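Local structure of transcription termination factor FttA (Methanosarcina mazei, 2XR1) at residues 376-381 and 604-609; 383-388 and 613-618. The protein probably terminates transcription by cutting nascent RNA at the exit channel of RNA polymerase, with a nuclease activity that requires two zinc ions. All coordinates share one frame; numbering follows the deposited sequence.

Contact 1: 376-381 and 604-609; sequences TVISEA and FTEHGD. With ZN (zinc ion), chain F.
The Phe604 ring turns one edge to Thr376, whose methyl CG2 lies near the ring plane, 4.0 Å from CE2. On the same face of the sheet Ile378 crosses Phe604 obliquely, with CG1 4.0 Å from the benzylic carbon CB. Phe604 has its CG opposite the carbonyl carbon (chi1 -70°), which swings the ring back beside its own N and within range of Thr376. The second branch of Ile378 serves a different neighbour: CG2 meets Glu606 CG at 3.8 Å, the two side chains running roughly at right angles. On the other face, Thr605 CB sits close to the Ala381 methyl, and helix 610-624 covers both. Strands 376-380 and 602-606 are neighbouring inner strands in one sheet of the metallo-beta-lactamase fold, paired in parallel although more than 220 residues separate them. Phe604 N donates to Val377 O (2.9 Å), and Phe604 O in turn accepts a nearly straight bond from Ser379 N (2.9 Å); the bond from Glu606 N to Ser379 O is weak. Ser379 OG bonds Glu380 O in the carbonyl plane, on a lone pair, and is also bonded to Tyr356 OH. Where the strands end, Ala381 N reaches His607 O at 3.3 Å from 60° above the carbonyl plane. Glu380 CB and His607 CB come within 4.0 Å of each other, and both polar ends meet Thr382 OG1, bonded to Glu380 OE1 and His607 ND1. The other carboxylate oxygen of Glu380, OE2, is held by Tyr356 N and His583 ND1. With ND1 fixed by this second shell, the imidazole presents NE2 to a zinc ion at 2.2 Å, a site completed by Asp249, His250 and Asp355.

Contact 2: 383-388 and 613-618; sequences YGNANA and CVDLAS
Asp615 carries CG opposite its backbone N (chi1 -160°), and this torsion extends the carboxylate from helix 610-624 to the backbone of Ala386. The helix follows strand 602-606 in the C-terminal part of the metallo-beta-lactamase fold, and Ala386 occupies the second position of a type I beta turn, Asn385 to Ala388, in the loop after strand 376-380. Asp615 OD2 takes the N-H of Ala386 at 3.1 Å in a nearly straight bond (166° at the hydrogen), but the donor stands well above the carboxylate plane. The Ala386 methyl rests against the same oxygen, with CB 3.6 Å from OD2. Asn385 comes across Asp615 at about a right angle, its amide plane 85° from the carboxylate, and its OD1 remains 3.8 Å from OD2. One helix position further on, Leu616 packs on Gly384, its CB 3.6 Å from Gly384 O. Arg586 links both sides, since its NH1 forms a salt bridge with Asp615 OD1 and a hydrogen bond with Gly384 O. The turn itself is closed by Ala388 N donating to Asn385 O at 3.0 Å.

In the fold
After the N-terminal KH domains the chain builds much of the metallo-beta-lactamase fold, lays down strand 376-380 and passes through 383-388, where the lactamase part gives way to the beta-CASP region, and on into helix 393-409. On its return, strand 602-606 closes a long excursion at contact 1, and helix 610-624, directly downstream, closes a similar one at contact 2. The segments alternate along the chain, so the contacts cross. Between them they join the N- and C-terminal parts of the lactamase fold, separated in the chain by the beta-CASP insertion. They also touch: Ala381 CB packs on Leu616 CD2, and Thr605 OG1 probably bonds Cys613 O.

Contact 1: 376-381 and 604-609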
loop_
_atom_site.group_PDB
_atom_site.type_symbol
_atom_site.label_atom_id
_atom_site.label_comp_id
_atom_site.label_asym_id
_atom_site.label_seq_id
_atom_site.Cartn_x
_atom_site.Cartn_y
_atom_site.Cartn_z
ATOM N N THR B 376 -17.972 7.452 -0.184
ATOM C CA THR B 376 -16.897 7.544 -1.181
ATOM C C THR B 376 -17.326 6.923 -2.502
ATOM O O THR B 376 -17.869 5.830 -2.511
ATOM C CB THR B 376 -15.654 6.733 -0.691
ATOM O OG1 THR B 376 -15.233 7.216 0.592
ATOM C CG2 THR B 376 -14.475 6.808 -1.650
ATOM N N VAL B 377 -17.069 7.612 -3.608
ATOM C CA VAL B 377 -17.273 7.064 -4.958
ATOM C C VAL B 377 -15.943 7.011 -5.724
ATOM O O VAL B 377 -15.185 7.964 -5.759
ATOM C CB VAL B 377 -18.166 7.985 -5.804
ATOM C CG1 VAL B 377 -18.350 7.361 -7.222
ATOM C CG2 VAL B 377 -19.520 8.272 -5.113
ATOM N N ILE B 378 -15.659 5.867 -6.315
ATOM C CA ILE B 378 -14.511 5.706 -7.170
ATOM C C ILE B 378 -15.131 5.505 -8.534
ATOM O O ILE B 378 -15.793 4.484 -8.771
ATOM C CB ILE B 378 -13.676 4.478 -6.762
ATOM C CG1 ILE B 378 -12.929 4.794 -5.456
ATOM C CG2 ILE B 378 -12.683 4.106 -7.880
ATOM C CD1 ILE B 378 -13.080 3.842 -4.366
ATOM N N SER B 379 -14.915 6.494 -9.415
ATOM C CA SER B 379 -15.596 6.565 -10.704
ATOM C C SER B 379 -14.665 6.403 -11.880
ATOM O O SER B 379 -13.537 6.853 -11.835
ATOM C CB SER B 379 -16.285 7.919 -10.841
ATOM O OG SER B 379 -16.873 8.036 -12.126
ATOM N N GLU B 380 -15.169 5.840 -12.961
ATOM C CA GLU B 380 -14.421 5.862 -14.206
ATOM C C GLU B 380 -14.424 7.264 -14.747
ATOM O O GLU B 380 -15.237 8.058 -14.318
ATOM C CB GLU B 380 -15.027 4.967 -15.286
ATOM C CG GLU B 380 -16.406 5.410 -15.769
ATOM C CD GLU B 380 -16.573 5.184 -17.232
ATOM O OE1 GLU B 380 -15.741 5.746 -17.999
ATOM O OE2 GLU B 380 -17.511 4.461 -17.616
ATOM N N ALA B 381 -13.519 7.533 -15.701
ATOM C CA ALA B 381 -13.318 8.857 -16.276
ATOM C C ALA B 381 -12.981 8.832 -17.783
ATOM O O ALA B 381 -12.266 9.676 -18.240
ATOM C CB ALA B 381 -12.230 9.615 -15.478
ATOM N N PHE B 604 -13.013 9.745 -6.376
ATOM C CA PHE B 604 -11.738 9.457 -6.936
ATOM C C PHE B 604 -11.961 9.052 -8.361
ATOM O O PHE B 604 -13.021 8.511 -8.687
ATOM C CB PHE B 604 -11.097 8.315 -6.177
ATOM C CG PHE B 604 -10.695 8.689 -4.810
ATOM C CD1 PHE B 604 -9.511 9.367 -4.585
ATOM C CD2 PHE B 604 -11.523 8.451 -3.739
ATOM C CE1 PHE B 604 -9.152 9.728 -3.297
ATOM C CE2 PHE B 604 -11.160 8.818 -2.494
ATOM C CZ PHE B 604 -9.975 9.446 -2.279
ATOM N N THR B 605 -10.998 9.303 -9.233
ATOM C CA THR B 605 -11.219 8.991 -10.635
ATOM C C THR B 605 -10.161 8.028 -11.187
ATOM O O THR B 605 -9.081 7.972 -10.713
ATOM C CB THR B 605 -11.306 10.277 -11.457
ATOM O OG1 THR B 605 -10.086 11.000 -11.324
ATOM C CG2 THR B 605 -12.449 11.123 -10.983
ATOM N N GLU B 606 -10.521 7.280 -12.194
ATOM C CA GLU B 606 -9.716 6.230 -12.752
ATOM C C GLU B 606 -10.242 5.894 -14.142
ATOM O O GLU B 606 -11.188 6.511 -14.604
ATOM C CB GLU B 606 -9.716 4.984 -11.851
ATOM C CG GLU B 606 -11.056 4.534 -11.326
ATOM C CD GLU B 606 -11.747 3.387 -12.110
ATOM O OE1 GLU B 606 -11.082 2.486 -12.710
ATOM O OE2 GLU B 606 -13.015 3.356 -12.073
ATOM N N HIS B 607 -9.588 4.967 -14.838
ATOM C CA HIS B 607 -10.073 4.488 -16.148
ATOM C C HIS B 607 -10.280 5.651 -17.122
ATOM O O HIS B 607 -11.373 5.909 -17.591
ATOM C CB HIS B 607 -11.330 3.699 -15.954
ATOM C CG HIS B 607 -11.701 2.837 -17.103
ATOM N ND1 HIS B 607 -12.250 3.343 -18.253
ATOM C CD2 HIS B 607 -11.712 1.489 -17.242
ATOM C CE1 HIS B 607 -12.543 2.347 -19.072
ATOM N NE2 HIS B 607 -12.231 1.211 -18.481
ATOM N N GLY B 608 -9.186 6.347 -17.396
ATOM C CA GLY B 608 -9.140 7.361 -18.428
ATOM C C GLY B 608 -7.688 7.634 -18.715
ATOM O O GLY B 608 -6.830 7.215 -17.951
ATOM N N ASP B 609 -7.371 8.312 -19.811
ATOM C CA ASP B 609 -5.997 8.722 -19.977
ATOM C C ASP B 609 -5.704 9.800 -18.929
ATOM O O ASP B 609 -6.627 10.344 -18.336
ATOM C CB ASP B 609 -5.702 9.138 -21.408
ATOM C CG ASP B 609 -6.515 10.351 -21.882
ATOM O OD1 ASP B 609 -6.708 11.345 -21.113
ATOM O OD2 ASP B 609 -6.917 10.322 -23.084
HETATM ZN ZN ZN F . -13.095 -0.661 -19.145
#

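Contact 2: 383-388 and 613-618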
loop_
_atom_site.group_PDB
_atom_site.type_symbol
_atom_site.label_atom_id
_atom_site.label_comp_id
_atom_site.label_asym_id
_atom_site.label_seq_id
_atom_site.Cartn_x
_atom_site.Cartn_y
_atom_site.Cartn_z
ATOM N N TYR B 383 -14.495 9.393 -20.686
ATOM C CA TYR B 383 -14.781 10.639 -21.367
ATOM C C TYR B 383 -14.675 11.827 -20.399
ATOM O O TYR B 383 -15.459 12.788 -20.440
ATOM C CB TYR B 383 -16.153 10.557 -22.030
ATOM C CG TYR B 383 -16.174 9.655 -23.258
ATOM C CD1 TYR B 383 -16.112 8.291 -23.133
ATOM C CD2 TYR B 383 -16.252 10.173 -24.516
ATOM C CE1 TYR B 383 -16.120 7.468 -24.221
ATOM C CE2 TYR B 383 -16.264 9.356 -25.613
ATOM C CZ TYR B 383 -16.197 8.002 -25.463
ATOM O OH TYR B 383 -16.230 7.211 -26.570
ATOM N N GLY B 384 -13.666 11.798 -19.564
ATOM C CA GLY B 384 -13.592 12.735 -18.477
ATOM C C GLY B 384 -13.059 14.100 -18.853
ATOM O O GLY B 384 -13.161 15.024 -18.073
ATOM N N ASN B 385 -12.468 14.208 -20.036
ATOM C CA ASN B 385 -11.951 15.466 -20.510
ATOM C C ASN B 385 -13.024 16.556 -20.663
ATOM O O ASN B 385 -14.138 16.285 -21.082
ATOM C CB ASN B 385 -11.254 15.235 -21.845
ATOM C CG ASN B 385 -9.769 14.949 -21.689
ATOM O OD1 ASN B 385 -8.999 15.835 -21.278
ATOM N ND2 ASN B 385 -9.350 13.742 -22.041
ATOM N N ALA B 386 -12.681 17.801 -20.349
ATOM C CA ALA B 386 -13.619 18.943 -20.515
ATOM C C ALA B 386 -14.359 18.888 -21.852
ATOM O O ALA B 386 -15.491 19.306 -21.974
ATOM C CB ALA B 386 -12.854 20.277 -20.364
ATOM N N ASN B 387 -13.676 18.348 -22.838
ATOM C CA ASN B 387 -14.019 18.404 -24.258
ATOM C C ASN B 387 -14.982 17.284 -24.704
ATOM O O ASN B 387 -15.545 17.344 -25.781
ATOM C CB ASN B 387 -12.680 18.157 -24.979
ATOM C CG ASN B 387 -12.591 18.778 -26.312
ATOM O OD1 ASN B 387 -11.516 18.762 -26.923
ATOM N ND2 ASN B 387 -13.699 19.335 -26.806
ATOM N N ALA B 388 -15.154 16.266 -23.861
ATOM C CA ALA B 388 -15.443 14.930 -24.306
ATOM C C ALA B 388 -16.942 14.559 -24.286
ATOM O O ALA B 388 -17.388 13.566 -23.709
ATOM C CB ALA B 388 -14.554 13.910 -23.490
ATOM N N CYS B 613 -8.530 11.841 -16.304
ATOM C CA CYS B 613 -8.819 11.596 -14.877
ATOM C C CYS B 613 -8.654 12.856 -14.083
ATOM O O CYS B 613 -9.458 13.173 -13.259
ATOM C CB CYS B 613 -7.911 10.509 -14.299
ATOM S SG CYS B 613 -8.180 8.808 -15.031
ATOM N N VAL B 614 -7.590 13.582 -14.359
ATOM C CA VAL B 614 -7.273 14.803 -13.631
ATOM C C VAL B 614 -8.269 15.937 -13.945
ATOM O O VAL B 614 -8.663 16.699 -13.054
ATOM C CB VAL B 614 -5.770 15.213 -13.927
ATOM C CG1 VAL B 614 -5.424 16.593 -13.390
ATOM C CG2 VAL B 614 -4.808 14.104 -13.371
ATOM N N ASP B 615 -8.685 16.027 -15.198
ATOM C CA ASP B 615 -9.669 17.036 -15.607
ATOM C C ASP B 615 -11.018 16.789 -14.935
ATOM O O ASP B 615 -11.619 17.680 -14.365
ATOM C CB ASP B 615 -9.881 16.981 -17.124
ATOM C CG ASP B 615 -10.497 18.263 -17.701
ATOM O OD1 ASP B 615 -11.363 18.936 -17.031
ATOM O OD2 ASP B 615 -10.101 18.584 -18.872
ATOM N N LEU B 616 -11.493 15.565 -15.009
ATOM C CA LEU B 616 -12.733 15.243 -14.377
ATOM C C LEU B 616 -12.658 15.482 -12.863
ATOM O O LEU B 616 -13.584 16.046 -12.277
ATOM C CB LEU B 616 -13.138 13.798 -14.696
ATOM C CG LEU B 616 -14.500 13.407 -14.153
ATOM C CD1 LEU B 616 -15.598 14.224 -14.814
ATOM C CD2 LEU B 616 -14.752 11.923 -14.311
ATOM N N ALA B 617 -11.575 15.056 -12.221
ATOM C CA ALA B 617 -11.483 15.216 -10.773
ATOM C C ALA B 617 -11.652 16.682 -10.388
ATOM O O ALA B 617 -12.555 17.004 -9.634
ATOM C CB ALA B 617 -10.206 14.657 -10.210
ATOM N N SER B 618 -10.802 17.561 -10.931
ATOM C CA SER B 618 -10.811 18.960 -10.535
ATOM C C SER B 618 -12.084 19.628 -10.975
ATOM O O SER B 618 -12.541 20.535 -10.298
ATOM C CB SER B 618 -9.592 19.735 -11.039
ATOM O OG SER B 618 -9.456 19.670 -12.412
#